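Local coordinates for protein CutA1 (Shewanella, PDB 3AHP) that belongs to the CutA1 divalent ion tolerance family, assembles as a trimer and probably takes part in the cell's tolerance of divalent metal ions, at residues P4-I9 and P97-I102; S43-Q46 and I51-S54; L74-H79 and P84-T89. One frame throughout, in Å; residues are numbered along the deposited sequence.

Contact 1. Residues P4-I9 and P97-I102; sequences PEQLLI and PYLQWI
Q6 and L99 are the residues whose CA atoms come nearest, 8.1 Å apart, where the start of strand 6-13 meets a turn of helix 96-105. In the ferredoxin-like architecture of the CutA1 and GlnB-like proteins, this joins the first strand to the C-terminal helix. Helical hydrogen bonds from W101 N to P97 O and from I102 N to Y98 O form the turn, on which L99 and I102 point their CB toward the strand. The gap is too wide for backbone pairing and the buried surface is small, about 140 Å² over both sides, so the case illustrates how one long side chain can span it. Q6 does so. Its CG lies beside the backbone N (chi1 -65°), and a bend further along the chain brings the flat amide up to the helix. Both ends of that amide touch the leucine side chain, Q6 NE2 at 3.5 Å from L99 CB and OE1 near its methyls. NE2 in addition lies 2.9 Å from L99 O. Backbone bonds of Q6 with I91 anchor its strand in the sheet, while L99 also packs on I87 of the second subunit, so the helix turn faces a subunit interface as well. Beyond the leucine, Q6 NE2 comes to 3.8 Å from I102 CB and 3.9 Å from I102 CG2.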
loop_
_atom_site.group_PDB
_atom_site.type_symbol
_atom_site.label_atom_id
_atom_site.label_comp_id
_atom_site.label_asym_id
_atom_site.label_seq_id
_atom_site.Cartn_x
_atom_site.Cartn_y
_atom_site.Cartn_z
ATOM N N PRO B 4 4.968 16.078 4.517
ATOM C CA PRO B 4 3.605 16.147 3.964
ATOM C C PRO B 4 2.512 16.629 4.946
ATOM O O PRO B 4 2.691 16.532 6.158
ATOM C CB PRO B 4 3.338 14.701 3.541
ATOM C CG PRO B 4 4.249 13.874 4.398
ATOM C CD PRO B 4 5.467 14.694 4.605
ATOM N N GLU B 5 1.401 17.151 4.414
ATOM C CA GLU B 5 0.218 17.505 5.219
ATOM C C GLU B 5 -0.365 16.237 5.799
ATOM O O GLU B 5 -0.913 16.230 6.905
ATOM C CB GLU B 5 -0.892 18.139 4.362
ATOM C CG GLU B 5 -0.560 19.440 3.660
ATOM C CD GLU B 5 -0.172 20.523 4.634
ATOM O OE1 GLU B 5 0.569 20.211 5.591
ATOM O OE2 GLU B 5 -0.583 21.684 4.432
ATOM N N GLN B 6 -0.363 15.197 4.974
ATOM C CA GLN B 6 -1.142 14.014 5.245
ATOM C C GLN B 6 -0.329 12.749 5.077
ATOM O O GLN B 6 0.623 12.721 4.286
ATOM C CB GLN B 6 -2.366 13.983 4.351
ATOM C CG GLN B 6 -3.331 15.108 4.643
ATOM C CD GLN B 6 -3.989 15.632 3.403
ATOM O OE1 GLN B 6 -3.355 15.761 2.358
ATOM N NE2 GLN B 6 -5.281 15.899 3.495
ATOM N N LEU B 7 -0.683 11.723 5.857
ATOM C CA LEU B 7 -0.006 10.438 5.788
ATOM C C LEU B 7 -0.917 9.309 5.360
ATOM O O LEU B 7 -2.106 9.320 5.624
ATOM C CB LEU B 7 0.630 10.078 7.122
ATOM C CG LEU B 7 1.554 11.099 7.774
ATOM C CD1 LEU B 7 1.646 10.823 9.266
ATOM C CD2 LEU B 7 2.930 11.110 7.105
ATOM N N LEU B 8 -0.315 8.307 4.730
ATOM C CA LEU B 8 -0.866 6.963 4.686
ATOM C C LEU B 8 -0.108 6.049 5.644
ATOM O O LEU B 8 1.094 5.876 5.527
ATOM C CB LEU B 8 -0.778 6.430 3.258
ATOM C CG LEU B 8 -1.455 5.108 2.914
ATOM C CD1 LEU B 8 -2.911 5.175 3.258
ATOM C CD2 LEU B 8 -1.227 4.756 1.438
ATOM N N ILE B 9 -0.828 5.491 6.611
ATOM C CA ILE B 9 -0.248 4.600 7.616
ATOM C C ILE B 9 -0.631 3.156 7.345
ATOM O O ILE B 9 -1.799 2.856 7.073
ATOM C CB ILE B 9 -0.722 4.967 9.028
ATOM C CG1 ILE B 9 -0.172 6.338 9.415
ATOM C CG2 ILE B 9 -0.287 3.892 10.041
ATOM C CD1 ILE B 9 -0.592 6.799 10.804
ATOM N N PRO B 97 -10.672 17.534 -3.154
ATOM C CA PRO B 97 -11.807 17.506 -2.225
ATOM C C PRO B 97 -11.783 16.334 -1.242
ATOM O O PRO B 97 -12.407 16.411 -0.178
ATOM C CB PRO B 97 -13.034 17.395 -3.150
ATOM C CG PRO B 97 -12.588 17.943 -4.437
ATOM C CD PRO B 97 -11.125 17.571 -4.554
ATOM N N TYR B 98 -11.121 15.248 -1.591
ATOM C CA TYR B 98 -10.849 14.186 -0.650
ATOM C C TYR B 98 -9.844 14.568 0.394
ATOM O O TYR B 98 -9.988 14.243 1.520
ATOM C CB TYR B 98 -10.414 12.908 -1.341
ATOM C CG TYR B 98 -10.274 11.739 -0.405
ATOM C CD1 TYR B 98 -9.069 11.271 -0.051
ATOM C CD2 TYR B 98 -11.358 11.120 0.105
ATOM C CE1 TYR B 98 -8.956 10.241 0.794
ATOM C CE2 TYR B 98 -11.244 10.093 0.918
ATOM C CZ TYR B 98 -10.046 9.652 1.278
ATOM O OH TYR B 98 -9.939 8.600 2.108
ATOM N N LEU B 99 -8.833 15.301 0.020
ATOM C CA LEU B 99 -7.828 15.644 0.951
ATOM C C LEU B 99 -8.308 16.689 1.912
ATOM O O LEU B 99 -8.020 16.644 3.077
ATOM C CB LEU B 99 -6.580 16.083 0.217
ATOM C CG LEU B 99 -5.960 15.191 -0.849
ATOM C CD1 LEU B 99 -4.764 15.825 -1.418
ATOM C CD2 LEU B 99 -5.618 13.844 -0.357
ATOM N N GLN B 100 -9.045 17.639 1.392
ATOM C CA GLN B 100 -9.895 18.498 2.162
ATOM C C GLN B 100 -10.710 17.785 3.200
ATOM O O GLN B 100 -10.673 18.140 4.332
ATOM C CB GLN B 100 -10.797 19.255 1.216
ATOM C CG GLN B 100 -11.257 20.604 1.673
ATOM C CD GLN B 100 -10.176 21.468 2.195
ATOM O OE1 GLN B 100 -10.072 21.678 3.375
ATOM N NE2 GLN B 100 -9.382 22.007 1.315
ATOM N N TRP B 101 -11.465 16.788 2.796
ATOM C CA TRP B 101 -12.346 16.074 3.707
ATOM C C TRP B 101 -11.591 15.504 4.889
ATOM O O TRP B 101 -12.060 15.590 6.027
ATOM C CB TRP B 101 -13.057 14.944 2.977
ATOM C CG TRP B 101 -13.852 14.035 3.870
ATOM C CD1 TRP B 101 -14.975 14.356 4.572
ATOM C CD2 TRP B 101 -13.644 12.632 4.068
ATOM N NE1 TRP B 101 -15.472 13.243 5.212
ATOM C CE2 TRP B 101 -14.671 12.173 4.921
ATOM C CE3 TRP B 101 -12.694 11.714 3.600
ATOM C CZ2 TRP B 101 -14.780 10.837 5.312
ATOM C CZ3 TRP B 101 -12.781 10.397 4.017
ATOM C CH2 TRP B 101 -13.818 9.970 4.867
ATOM N N ILE B 102 -10.444 14.889 4.595
ATOM C CA ILE B 102 -9.473 14.490 5.600
ATOM C C ILE B 102 -9.081 15.648 6.479
ATOM O O ILE B 102 -9.040 15.516 7.687
ATOM C CB ILE B 102 -8.196 13.914 4.960
ATOM C CG1 ILE B 102 -8.538 12.664 4.141
ATOM C CG2 ILE B 102 -7.162 13.598 6.039
ATOM C CD1 ILE B 102 -7.345 12.048 3.382
#

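Contact 2. Residues S43-Q46 and I51-S54; sequences SIYQ and ICQS
Y45 and C52 form a hydrogen-bonded antiparallel pair, with C52 N donating to Y45 O at 2.8 Å and Y45 N returning a bond to C52 O. S43 and S54 pair the same way, through a nearly straight bond from S43 N to S54 O of 2.9 Å and a weak one back. The short strand axes lie 4.8 Å apart at 151°. From its CB, on the face shared with S43, C52 and S54, the tyrosine turns across the neighbouring strand because CG sits between the backbone N and the carbonyl carbon (chi1 63°). Along one side of the ring, Y45 CD2 passes near C52 O, and CE2 comes to 3.4 Å from S54 OG, which lies at the ring edge. The other side, with CE1, and the carbon CZ run under C52 CB, which stands over the face in a CH-pi contact, 4.0 Å from the ring centroid; C52 SG sits obliquely, farther off. At the tip, OH makes a weak hydrogen bond of 3.3 Å with S54 OG. With an alanine here, C52 CB is likely to lose its aromatic cover and S54 OG this weak partner. On the reverse face, I44 CG2 touches I51 CD1 at 3.4 Å, while I44 CD1 lies alongside Q53 CB. S43 OG is held by E56. A strand of the third subunit pairs with S43-Y45, whose other neighbour is 51-54, and V27 of that subunit packs on I44 and I51. A beta hairpin continuing its sheet into the next subunit fits how CutA trimers are built.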
loop_
_atom_site.group_PDB
_atom_site.type_symbol
_atom_site.label_atom_id
_atom_site.label_comp_id
_atom_site.label_asym_id
_atom_site.label_seq_id
_atom_site.Cartn_x
_atom_site.Cartn_y
_atom_site.Cartn_z
ATOM N N SER B 43 1.796 -12.885 7.311
ATOM C CA SER B 43 3.014 -12.182 7.681
ATOM C C SER B 43 4.141 -13.167 7.995
ATOM O O SER B 43 3.999 -14.041 8.842
ATOM C CB SER B 43 2.776 -11.270 8.885
ATOM O OG SER B 43 1.968 -10.164 8.519
ATOM N N ILE B 44 5.275 -12.975 7.339
ATOM C CA ILE B 44 6.416 -13.812 7.528
ATOM C C ILE B 44 7.534 -12.994 8.158
ATOM O O ILE B 44 7.896 -11.929 7.660
ATOM C CB ILE B 44 6.877 -14.422 6.185
ATOM C CG1 ILE B 44 5.662 -14.839 5.349
ATOM C CG2 ILE B 44 7.809 -15.618 6.413
ATOM C CD1 ILE B 44 5.191 -16.249 5.594
ATOM N N TYR B 45 8.085 -13.532 9.247
ATOM C CA TYR B 45 9.035 -12.822 10.100
ATOM C C TYR B 45 9.739 -13.820 11.035
ATOM O O TYR B 45 9.250 -14.939 11.266
ATOM C CB TYR B 45 8.308 -11.745 10.924
ATOM C CG TYR B 45 7.289 -12.331 11.868
ATOM C CD1 TYR B 45 7.621 -12.615 13.196
ATOM C CD2 TYR B 45 6.039 -12.738 11.401
ATOM C CE1 TYR B 45 6.730 -13.230 14.028
ATOM C CE2 TYR B 45 5.147 -13.375 12.232
ATOM C CZ TYR B 45 5.492 -13.610 13.542
ATOM O OH TYR B 45 4.587 -14.209 14.379
ATOM N N GLN B 46 10.884 -13.412 11.578
ATOM C CA GLN B 46 11.635 -14.273 12.482
ATOM C C GLN B 46 11.332 -13.933 13.924
ATOM O O GLN B 46 11.265 -12.761 14.296
ATOM C CB GLN B 46 13.139 -14.159 12.222
ATOM C CG GLN B 46 13.654 -15.109 11.154
ATOM C CD GLN B 46 15.072 -15.570 11.415
ATOM O OE1 GLN B 46 15.326 -16.379 12.318
ATOM N NE2 GLN B 46 16.010 -15.066 10.626
ATOM N N ILE B 51 11.351 -19.291 11.913
ATOM C CA ILE B 51 10.619 -18.656 10.842
ATOM C C ILE B 51 9.117 -18.798 11.104
ATOM O O ILE B 51 8.594 -19.899 11.258
ATOM C CB ILE B 51 11.060 -19.253 9.481
ATOM C CG1 ILE B 51 11.342 -18.144 8.468
ATOM C CG2 ILE B 51 10.107 -20.351 8.987
ATOM C CD1 ILE B 51 10.167 -17.817 7.588
ATOM N N CYS B 52 8.467 -17.667 11.333
ATOM C CA CYS B 52 7.076 -17.675 11.747
ATOM C C CYS B 52 6.194 -17.099 10.655
ATOM O O CYS B 52 6.665 -16.353 9.797
ATOM C CB CYS B 52 6.896 -16.901 13.056
ATOM S SG CYS B 52 7.927 -17.517 14.427
ATOM N N GLN B 53 4.948 -17.565 10.613
ATOM C CA GLN B 53 3.917 -16.979 9.774
ATOM C C GLN B 53 2.621 -16.886 10.553
ATOM O O GLN B 53 1.986 -17.909 10.846
ATOM C CB GLN B 53 3.700 -17.793 8.496
ATOM C CG GLN B 53 3.752 -19.310 8.663
ATOM C CD GLN B 53 4.950 -19.938 7.938
ATOM O OE1 GLN B 53 5.853 -20.504 8.573
ATOM N NE2 GLN B 53 4.989 -19.788 6.609
ATOM N N SER B 54 2.221 -15.663 10.883
ATOM C CA SER B 54 0.883 -15.442 11.386
ATOM C C SER B 54 -0.074 -14.829 10.368
ATOM O O SER B 54 0.351 -14.148 9.429
ATOM C CB SER B 54 0.883 -14.683 12.718
ATOM O OG SER B 54 1.786 -13.602 12.725
#

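Contact 3. Residues L74-H79 and P84-T89; sequences LVITMH and PEFIAT
I76 and F86 meet with a methyl over an aromatic face: I76 CD1 stands 4.1 Å from the centroid of the F86 ring, 20° off its normal, in a CH-pi contact displaced toward the rim on the CG side. V75 approaches the same ring obliquely, its CB 3.6 Å from F86 CE1 and its CG1 nearly as close. The two consecutive helical residues thus hold one phenylalanine by different means, one laying a methyl over its face and the other coming in at a slant near CE1. A second CH-pi contact is more nearly centred. P84 CB lies 3.5 Å from the centroid of the H79 ring and only 6° off the normal, so the proline lies over the imidazole. P84 also turns its CD toward I76, 4.2 Å from I76 CG1, and thereby links the two clusters. No hydrogen bond crosses between the segments; the surface, 282 Å² in all, is an example of apolar and CH-pi packing.

Several features place these groups. H79 is the first residue to leave the helical conformation, yet its N still bonds to V75 O at 2.9 Å, which keeps the H79 backbone on the last helical turn. F86 points its CB toward the helix, and CG opposite the backbone N (chi1 -166°) lays the ring against V75 and I76. Around the first shell, F86 also rests on I9 and I71, V75 on I22 and L26, and I76 on F95 of the third subunit. Next to F86, E85 points its CB away and makes a salt bridge with K62 of that subunit. Helix 68-78, lying beside helix 16-28, is therefore pinned at its C-terminal end to strand 86-94, which runs antiparallel to strand 6-13.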
loop_
_atom_site.group_PDB
_atom_site.type_symbol
_atom_site.label_atom_id
_atom_site.label_comp_id
_atom_site.label_asym_id
_atom_site.label_seq_id
_atom_site.Cartn_x
_atom_site.Cartn_y
_atom_site.Cartn_z
ATOM N N LEU B 74 -2.725 5.903 20.339
ATOM C CA LEU B 74 -3.925 5.089 20.400
ATOM C C LEU B 74 -3.726 3.675 19.828
ATOM O O LEU B 74 -4.095 2.680 20.467
ATOM C CB LEU B 74 -5.105 5.805 19.723
ATOM C CG LEU B 74 -6.491 5.174 19.895
ATOM C CD1 LEU B 74 -6.735 4.851 21.349
ATOM C CD2 LEU B 74 -7.594 6.090 19.403
ATOM N N VAL B 75 -3.181 3.576 18.619
ATOM C CA VAL B 75 -3.091 2.280 17.975
ATOM C C VAL B 75 -2.143 1.373 18.757
ATOM O O VAL B 75 -2.517 0.249 19.127
ATOM C CB VAL B 75 -2.680 2.357 16.481
ATOM C CG1 VAL B 75 -2.421 0.959 15.930
ATOM C CG2 VAL B 75 -3.770 3.043 15.662
ATOM N N ILE B 76 -0.963 1.896 19.087
ATOM C CA ILE B 76 0.051 1.100 19.765
ATOM C C ILE B 76 -0.482 0.549 21.089
ATOM O O ILE B 76 -0.317 -0.633 21.370
ATOM C CB ILE B 76 1.370 1.900 19.993
ATOM C CG1 ILE B 76 2.312 1.758 18.796
ATOM C CG2 ILE B 76 2.084 1.421 21.249
ATOM C CD1 ILE B 76 1.612 1.766 17.455
ATOM N N THR B 77 -1.144 1.390 21.883
ATOM C CA THR B 77 -1.691 0.935 23.157
ATOM C C THR B 77 -2.893 -0.019 23.116
ATOM O O THR B 77 -3.037 -0.884 23.981
ATOM C CB THR B 77 -1.841 2.058 24.248
ATOM O OG1 THR B 77 -3.159 2.028 24.794
ATOM C CG2 THR B 77 -1.534 3.430 23.724
ATOM N N MET B 78 -3.718 0.090 22.083
ATOM C CA MET B 78 -4.818 -0.856 21.888
ATOM C C MET B 78 -4.365 -2.189 21.325
ATOM O O MET B 78 -5.039 -3.187 21.491
ATOM C CB MET B 78 -5.896 -0.260 20.985
ATOM C CG MET B 78 -6.537 0.972 21.569
ATOM S SD MET B 78 -8.023 1.517 20.714
ATOM C CE MET B 78 -9.101 0.072 20.841
ATOM N N HIS B 79 -3.267 -2.185 20.588
ATOM C CA HIS B 79 -2.725 -3.396 20.005
ATOM C C HIS B 79 -2.197 -4.335 21.090
ATOM O O HIS B 79 -1.609 -3.882 22.075
ATOM C CB HIS B 79 -1.598 -3.027 19.041
ATOM C CG HIS B 79 -1.246 -4.111 18.073
ATOM N ND1 HIS B 79 -1.637 -4.082 16.750
ATOM C CD2 HIS B 79 -0.521 -5.244 18.227
ATOM C CE1 HIS B 79 -1.153 -5.141 16.129
ATOM N NE2 HIS B 79 -0.472 -5.860 17.002
ATOM N N PRO B 84 3.854 -3.430 17.613
ATOM C CA PRO B 84 3.052 -3.688 16.418
ATOM C C PRO B 84 3.723 -3.153 15.155
ATOM O O PRO B 84 4.480 -2.186 15.215
ATOM C CB PRO B 84 1.762 -2.900 16.685
ATOM C CG PRO B 84 1.863 -2.395 18.095
ATOM C CD PRO B 84 3.300 -2.318 18.405
ATOM N N GLU B 85 3.452 -3.771 14.013
ATOM C CA GLU B 85 3.811 -3.136 12.745
ATOM C C GLU B 85 3.033 -1.828 12.613
ATOM O O GLU B 85 1.811 -1.793 12.802
ATOM C CB GLU B 85 3.507 -4.066 11.576
ATOM C CG GLU B 85 3.547 -3.418 10.228
ATOM C CD GLU B 85 3.292 -4.406 9.107
ATOM O OE1 GLU B 85 3.099 -5.608 9.397
ATOM O OE2 GLU B 85 3.247 -3.969 7.937
ATOM N N PHE B 86 3.746 -0.747 12.327
ATOM C CA PHE B 86 3.109 0.553 12.234
ATOM C C PHE B 86 4.023 1.503 11.505
ATOM O O PHE B 86 4.990 1.994 12.083
ATOM C CB PHE B 86 2.806 1.087 13.630
ATOM C CG PHE B 86 1.870 2.249 13.655
ATOM C CD1 PHE B 86 0.480 2.046 13.662
ATOM C CD2 PHE B 86 2.368 3.551 13.755
ATOM C CE1 PHE B 86 -0.416 3.144 13.763
ATOM C CE2 PHE B 86 1.499 4.652 13.881
ATOM C CZ PHE B 86 0.093 4.449 13.893
ATOM N N ILE B 87 3.756 1.711 10.214
ATOM C CA ILE B 87 4.574 2.602 9.425
ATOM C C ILE B 87 3.760 3.622 8.637
ATOM O O ILE B 87 2.616 3.371 8.224
ATOM C CB ILE B 87 5.539 1.856 8.490
ATOM C CG1 ILE B 87 4.817 1.378 7.236
ATOM C CG2 ILE B 87 6.232 0.702 9.205
ATOM C CD1 ILE B 87 4.672 -0.118 7.165
ATOM N N ALA B 88 4.373 4.783 8.440
ATOM C CA ALA B 88 3.781 5.854 7.679
ATOM C C ALA B 88 4.536 6.041 6.376
ATOM O O ALA B 88 5.763 6.085 6.374
ATOM C CB ALA B 88 3.807 7.158 8.497
ATOM N N THR B 89 3.780 6.256 5.298
ATOM C CA THR B 89 4.312 6.779 4.045
ATOM C C THR B 89 3.641 8.108 3.678
ATOM O O THR B 89 2.510 8.362 4.080
ATOM C CB THR B 89 4.115 5.768 2.911
ATOM O OG1 THR B 89 2.740 5.755 2.518
ATOM C CG2 THR B 89 4.508 4.363 3.381
#

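Followed from the N terminus, the chain opens contact 1 with 4-9 and closes it only at 97-102, 88 residues later, so that contacts 2 and 3 both fall within this long loop. Contact 2 closes first, as a tight hairpin between 43-46 and 51-54; contact 3 follows in series, joining 74-79 to 84-89 across four residues. None of the loops cross. Contacts 1 and 2 lie on opposite sides of the chain's centre, yet both reach one sheet, through neighbouring strands 6-13 and 50-64. Contacts 1 and 3 touch directly, with L8 O and T89 N 2.7 Å apart, probably hydrogen-bonded. All three have neighbours on the third subunit, contact 1 only through L7.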